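Local coordinates for nitrate transport protein (Xanthomonas axonopodis pv. citri, PDB 3KSX) that binds alkanesulfonates, here captured with the sulfonate MOPS, and as a periplasmic binding protein probably delivers them to an ABC-type importer, at residues G208-F213 / A281-A286; Q277-Q282 / P308-A313. One frame throughout, in Å; residues are numbered along the deposited sequence.

Contact 1 of 2, residues G208-F213 / A281-A286; sequences GLTGGF and AQVIKA
Thr210 is held from two sides: its carbonyl O accepts a hydrogen bond from Trp105 NE1, and its side chain lies against the first turns of helix 281-296. Ala286 CB rests against Thr210 OG1 at 3.6 Å, a van der Waals contact. A chi1 of -57° sets OG1 opposite the carbonyl carbon, beside the backbone N and facing the Ala286 methyl, and leaves CG2 opposite that N. This second branch reaches the helix further down, lying 4.2 Å from Val283 O and about as far from the CG1 methyl of the same valine. Val283 CG1 has a second neighbour in Phe213, whose ring it meets at the rim and near the ring plane, 3.9 Å from CE1. The two side chains point in opposite senses as they pass. Phe213 belongs to strand 212-217, the one running against its neighbours in the 2-1-3-5-4 sheet, an order usual in class II periplasmic binding proteins. Gly212 bonds through its backbone to Val106 and Phe213 to Ala85, so the strand enters between strands 100-106 and 82-86, with the start of helix 281-296 packed against it and Tyr102 meeting the Phe213 ring edge-to-face.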
loop_
_atom_site.group_PDB
_atom_site.type_symbol
_atom_site.label_atom_id
_atom_site.label_comp_id
_atom_site.label_asym_id
_atom_site.label_seq_id
_atom_site.Cartn_x
_atom_site.Cartn_y
_atom_site.Cartn_z
ATOM N N GLY A 208 5.889 -14.523 1.602
ATOM C CA GLY A 208 5.605 -14.492 0.192
ATOM C C GLY A 208 4.462 -13.503 -0.083
ATOM O O GLY A 208 3.514 -13.819 -0.834
ATOM N N LEU A 209 4.574 -12.278 0.503
ATOM C CA LEU A 209 3.631 -11.181 0.127
ATOM C C LEU A 209 3.712 -10.804 -1.360
ATOM O O LEU A 209 4.800 -10.795 -1.982
ATOM C CB LEU A 209 3.952 -9.935 1.017
ATOM C CG LEU A 209 3.867 -10.113 2.490
ATOM C CD1 LEU A 209 4.159 -8.805 3.215
ATOM C CD2 LEU A 209 2.415 -10.444 2.857
ATOM N N THR A 210 2.557 -10.479 -1.914
ATOM C CA THR A 210 2.433 -10.190 -3.316
ATOM C C THR A 210 3.044 -8.896 -3.768
ATOM O O THR A 210 3.660 -8.806 -4.857
ATOM C CB THR A 210 0.944 -10.239 -3.744
ATOM O OG1 THR A 210 0.397 -11.517 -3.414
ATOM C CG2 THR A 210 0.783 -10.017 -5.289
ATOM N N GLY A 211 2.846 -7.871 -2.959
ATOM C CA GLY A 211 3.277 -6.501 -3.258
ATOM C C GLY A 211 2.013 -5.651 -3.413
ATOM O O GLY A 211 1.033 -5.761 -2.629
ATOM N N GLY A 212 2.039 -4.766 -4.381
ATOM C CA GLY A 212 0.893 -3.847 -4.502
ATOM C C GLY A 212 0.595 -3.658 -5.997
ATOM O O GLY A 212 1.241 -4.286 -6.865
ATOM N N PHE A 213 -0.313 -2.718 -6.299
ATOM C CA PHE A 213 -0.800 -2.607 -7.667
ATOM C C PHE A 213 -1.054 -1.160 -8.044
ATOM O O PHE A 213 -1.306 -0.350 -7.130
ATOM C CB PHE A 213 -2.071 -3.481 -7.833
ATOM C CG PHE A 213 -1.813 -4.947 -7.674
ATOM C CD1 PHE A 213 -1.110 -5.630 -8.666
ATOM C CD2 PHE A 213 -2.164 -5.629 -6.534
ATOM C CE1 PHE A 213 -0.853 -6.966 -8.542
ATOM C CE2 PHE A 213 -1.880 -6.986 -6.386
ATOM C CZ PHE A 213 -1.186 -7.646 -7.412
ATOM N N ALA A 281 2.283 -13.885 -14.637
ATOM C CA ALA A 281 1.407 -14.976 -14.308
ATOM C C ALA A 281 1.398 -15.368 -12.844
ATOM O O ALA A 281 0.335 -15.536 -12.228
ATOM C CB ALA A 281 1.640 -16.158 -15.246
ATOM N N GLN A 282 2.577 -15.438 -12.243
ATOM C CA GLN A 282 2.691 -15.847 -10.858
ATOM C C GLN A 282 2.098 -14.796 -9.915
ATOM O O GLN A 282 1.515 -15.161 -8.922
ATOM C CB GLN A 282 4.161 -16.158 -10.480
ATOM C CG GLN A 282 4.746 -17.416 -11.148
ATOM C CD GLN A 282 3.826 -18.614 -11.035
ATOM O OE1 GLN A 282 3.384 -19.155 -12.052
ATOM N NE2 GLN A 282 3.510 -19.019 -9.820
ATOM N N VAL A 283 2.249 -13.512 -10.211
ATOM C CA VAL A 283 1.676 -12.438 -9.423
ATOM C C VAL A 283 0.129 -12.516 -9.441
ATOM O O VAL A 283 -0.559 -12.485 -8.370
ATOM C CB VAL A 283 2.225 -11.067 -9.919
ATOM C CG1 VAL A 283 1.347 -10.002 -9.460
ATOM C CG2 VAL A 283 3.794 -10.819 -9.510
ATOM N N ILE A 284 -0.440 -12.725 -10.655
ATOM C CA ILE A 284 -1.911 -12.878 -10.782
ATOM C C ILE A 284 -2.411 -14.060 -9.947
ATOM O O ILE A 284 -3.364 -13.958 -9.145
ATOM C CB ILE A 284 -2.320 -12.964 -12.246
ATOM C CG1 ILE A 284 -1.963 -11.649 -12.975
ATOM C CG2 ILE A 284 -3.891 -13.197 -12.299
ATOM C CD1 ILE A 284 -1.818 -11.878 -14.476
ATOM N N LYS A 285 -1.790 -15.194 -10.112
ATOM C CA LYS A 285 -2.086 -16.382 -9.278
ATOM C C LYS A 285 -1.976 -16.074 -7.783
ATOM O O LYS A 285 -2.858 -16.530 -7.001
ATOM C CB LYS A 285 -1.149 -17.569 -9.711
ATOM C CG LYS A 285 -1.546 -18.128 -11.121
ATOM C CD LYS A 285 -0.648 -19.242 -11.661
ATOM C CE LYS A 285 -0.747 -20.520 -10.901
ATOM N NZ LYS A 285 -1.973 -21.280 -11.267
ATOM N N ALA A 286 -0.908 -15.358 -7.378
ATOM C CA ALA A 286 -0.695 -15.004 -5.940
ATOM C C ALA A 286 -1.878 -14.169 -5.427
ATOM O O ALA A 286 -2.472 -14.464 -4.379
ATOM C CB ALA A 286 0.701 -14.271 -5.755
#

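Contact 2 of 2, residues Q277-Q282 / P308-A313; sequences QPLSAQ and PAVWRA
Leu279 and Val310 make the apolar half of this contact, with CD2 of the leucine 4.4 Å from CG2 of the valine. Both side chains also rest on Ile284, and Leu279 reaches further inward to Tyr102 and Trp105, so this half is backed by protein. On the outer half, Arg312 swings its CG anti to the backbone N (chi1 -171°) and runs extended as far as NE, carrying its guanidinium out to Pro278. Pro278 CG sits over one face of that group, and Pro278 CB comes within 3.6 Å of Arg312 NH1. Just beyond, Ser280 occupies the N-cap position of helix 281-296, with its OG accepting from Val283 N. From Ala309 to Trp311 the chain runs beside strand 100-106, an edge strand of its five-stranded sheet, with Ala309 and Trp311 both hydrogen-bonded through the backbone to Tyr102. Water fills in where the two segments stand apart. One molecule accepts from Leu279 N at 3.0 Å and donates to Trp311 O, joining the two backbones. A second donates to Leu279 O at 2.6 Å and accepts from Arg312 NH1, bridging the 4.3 Å that separates this carbonyl O from NH1. A third water, in the guanidinium plane at its edge, links Arg312 NH1 and Leu279 O by weak bonds of 3.4 Å each.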
loop_
_atom_site.group_PDB
_atom_site.type_symbol
_atom_site.label_atom_id
_atom_site.label_comp_id
_atom_site.label_asym_id
_atom_site.label_seq_id
_atom_site.Cartn_x
_atom_site.Cartn_y
_atom_site.Cartn_z
ATOM N N GLN A 277 5.744 -2.559 -12.789
ATOM C CA GLN A 277 5.870 -3.280 -14.087
ATOM C C GLN A 277 4.615 -4.089 -14.346
ATOM O O GLN A 277 3.670 -4.118 -13.475
ATOM C CB GLN A 277 7.032 -4.193 -14.017
ATOM C CG GLN A 277 7.132 -4.852 -12.640
ATOM C CD GLN A 277 8.518 -5.405 -12.388
ATOM O OE1 GLN A 277 9.365 -4.765 -11.750
ATOM N NE2 GLN A 277 8.746 -6.613 -12.857
ATOM N N PRO A 278 4.576 -4.769 -15.500
ATOM C CA PRO A 278 3.415 -5.508 -15.849
ATOM C C PRO A 278 3.225 -6.662 -14.908
ATOM O O PRO A 278 4.166 -7.153 -14.288
ATOM C CB PRO A 278 3.747 -6.075 -17.226
ATOM C CG PRO A 278 4.744 -5.137 -17.800
ATOM C CD PRO A 278 5.570 -4.786 -16.595
ATOM N N LEU A 279 1.989 -7.043 -14.739
ATOM C CA LEU A 279 1.644 -8.209 -13.926
ATOM C C LEU A 279 2.114 -9.485 -14.621
ATOM O O LEU A 279 1.914 -9.697 -15.840
ATOM C CB LEU A 279 0.107 -8.282 -13.607
ATOM C CG LEU A 279 -0.400 -7.256 -12.530
ATOM C CD1 LEU A 279 -0.667 -5.852 -13.066
ATOM C CD2 LEU A 279 -1.699 -7.798 -11.960
ATOM N N SER A 280 2.760 -10.322 -13.836
ATOM C CA SER A 280 3.218 -11.629 -14.373
ATOM C C SER A 280 2.185 -12.690 -14.018
ATOM O O SER A 280 1.371 -12.470 -13.105
ATOM C CB SER A 280 4.583 -11.962 -13.704
ATOM O OG SER A 280 4.414 -12.222 -12.313
ATOM N N ALA A 281 2.283 -13.885 -14.637
ATOM C CA ALA A 281 1.407 -14.976 -14.308
ATOM C C ALA A 281 1.398 -15.368 -12.844
ATOM O O ALA A 281 0.335 -15.536 -12.228
ATOM C CB ALA A 281 1.640 -16.158 -15.246
ATOM N N GLN A 282 2.577 -15.438 -12.243
ATOM C CA GLN A 282 2.691 -15.847 -10.858
ATOM C C GLN A 282 2.098 -14.796 -9.915
ATOM O O GLN A 282 1.515 -15.161 -8.922
ATOM C CB GLN A 282 4.161 -16.158 -10.480
ATOM C CG GLN A 282 4.746 -17.416 -11.148
ATOM C CD GLN A 282 3.826 -18.614 -11.035
ATOM O OE1 GLN A 282 3.384 -19.155 -12.052
ATOM N NE2 GLN A 282 3.510 -19.019 -9.820
ATOM N N PRO A 308 -10.108 -11.747 -14.593
ATOM C CA PRO A 308 -10.743 -10.884 -15.640
ATOM C C PRO A 308 -10.566 -9.371 -15.473
ATOM O O PRO A 308 -10.979 -8.615 -16.359
ATOM C CB PRO A 308 -12.218 -11.191 -15.528
ATOM C CG PRO A 308 -12.339 -12.458 -14.650
ATOM C CD PRO A 308 -11.075 -12.631 -13.888
ATOM N N ALA A 309 -10.035 -8.948 -14.320
ATOM C CA ALA A 309 -9.713 -7.561 -14.032
ATOM C C ALA A 309 -8.277 -7.215 -14.422
ATOM O O ALA A 309 -7.861 -6.101 -14.187
ATOM C CB ALA A 309 -9.994 -7.245 -12.560
ATOM N N VAL A 310 -7.487 -8.158 -14.963
ATOM C CA VAL A 310 -6.066 -7.857 -15.292
ATOM C C VAL A 310 -5.972 -7.224 -16.689
ATOM O O VAL A 310 -6.588 -7.740 -17.667
ATOM C CB VAL A 310 -5.179 -9.114 -15.236
ATOM C CG1 VAL A 310 -3.758 -8.754 -15.741
ATOM C CG2 VAL A 310 -5.165 -9.673 -13.835
ATOM N N TRP A 311 -5.270 -6.110 -16.802
ATOM C CA TRP A 311 -5.042 -5.489 -18.083
ATOM C C TRP A 311 -3.520 -5.341 -18.397
ATOM O O TRP A 311 -2.684 -5.128 -17.528
ATOM C CB TRP A 311 -5.740 -4.171 -18.088
ATOM C CG TRP A 311 -5.456 -3.193 -19.219
ATOM C CD1 TRP A 311 -6.271 -2.909 -20.264
ATOM C CD2 TRP A 311 -4.304 -2.328 -19.346
ATOM N NE1 TRP A 311 -5.714 -1.885 -21.032
ATOM C CE2 TRP A 311 -4.510 -1.521 -20.486
ATOM C CE3 TRP A 311 -3.144 -2.135 -18.584
ATOM C CZ2 TRP A 311 -3.568 -0.563 -20.916
ATOM C CZ3 TRP A 311 -2.195 -1.163 -19.015
ATOM C CH2 TRP A 311 -2.438 -0.392 -20.156
ATOM N N ARG A 312 -3.183 -5.477 -19.679
ATOM C CA ARG A 312 -1.810 -5.232 -20.162
ATOM C C ARG A 312 -1.987 -4.472 -21.452
ATOM O O ARG A 312 -2.903 -4.798 -22.225
ATOM C CB ARG A 312 -1.137 -6.555 -20.513
ATOM C CG ARG A 312 0.380 -6.432 -20.817
ATOM C CD ARG A 312 0.905 -7.717 -21.421
ATOM N NE ARG A 312 2.323 -7.569 -21.735
ATOM C CZ ARG A 312 3.320 -7.949 -20.944
ATOM N NH1 ARG A 312 3.062 -8.527 -19.777
ATOM N NH2 ARG A 312 4.588 -7.749 -21.327
ATOM N N ALA A 313 -1.139 -3.481 -21.701
ATOM C CA ALA A 313 -1.206 -2.836 -23.003
ATOM C C ALA A 313 -0.649 -3.756 -24.080
ATOM O O ALA A 313 -1.209 -3.761 -25.176
ATOM C CB ALA A 313 -0.538 -1.460 -23.024
HETATM O O HOH W 1 -0.026 -6.112 -16.814
HETATM O O HOH W 2 0.796 -8.493 -17.864
HETATM O O HOH W 3 4.902 -10.024 -17.401
#

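Coming from strand 198-203 of the other sheet, the chain reaches 208-213 and enters strand 212-217. It then passes through four helices before 281-286 closes the 67-residue loop of contact 1. Contact 2 begins at 277-282, before that loop has closed, and closes its own at 308-313, past helix 281-296. The two loops therefore overlap and cross, sharing Ala281 and Gln282. Side chains also join them: Phe213 CE1 packs on Leu279 CD2 at 3.6 Å, and Ile284 CG1 lies 3.9 Å from Val310 CG2. Together they tie an inner strand of one sheet, the start of helix 281-296 and the last modelled residues, 308-313, to one another.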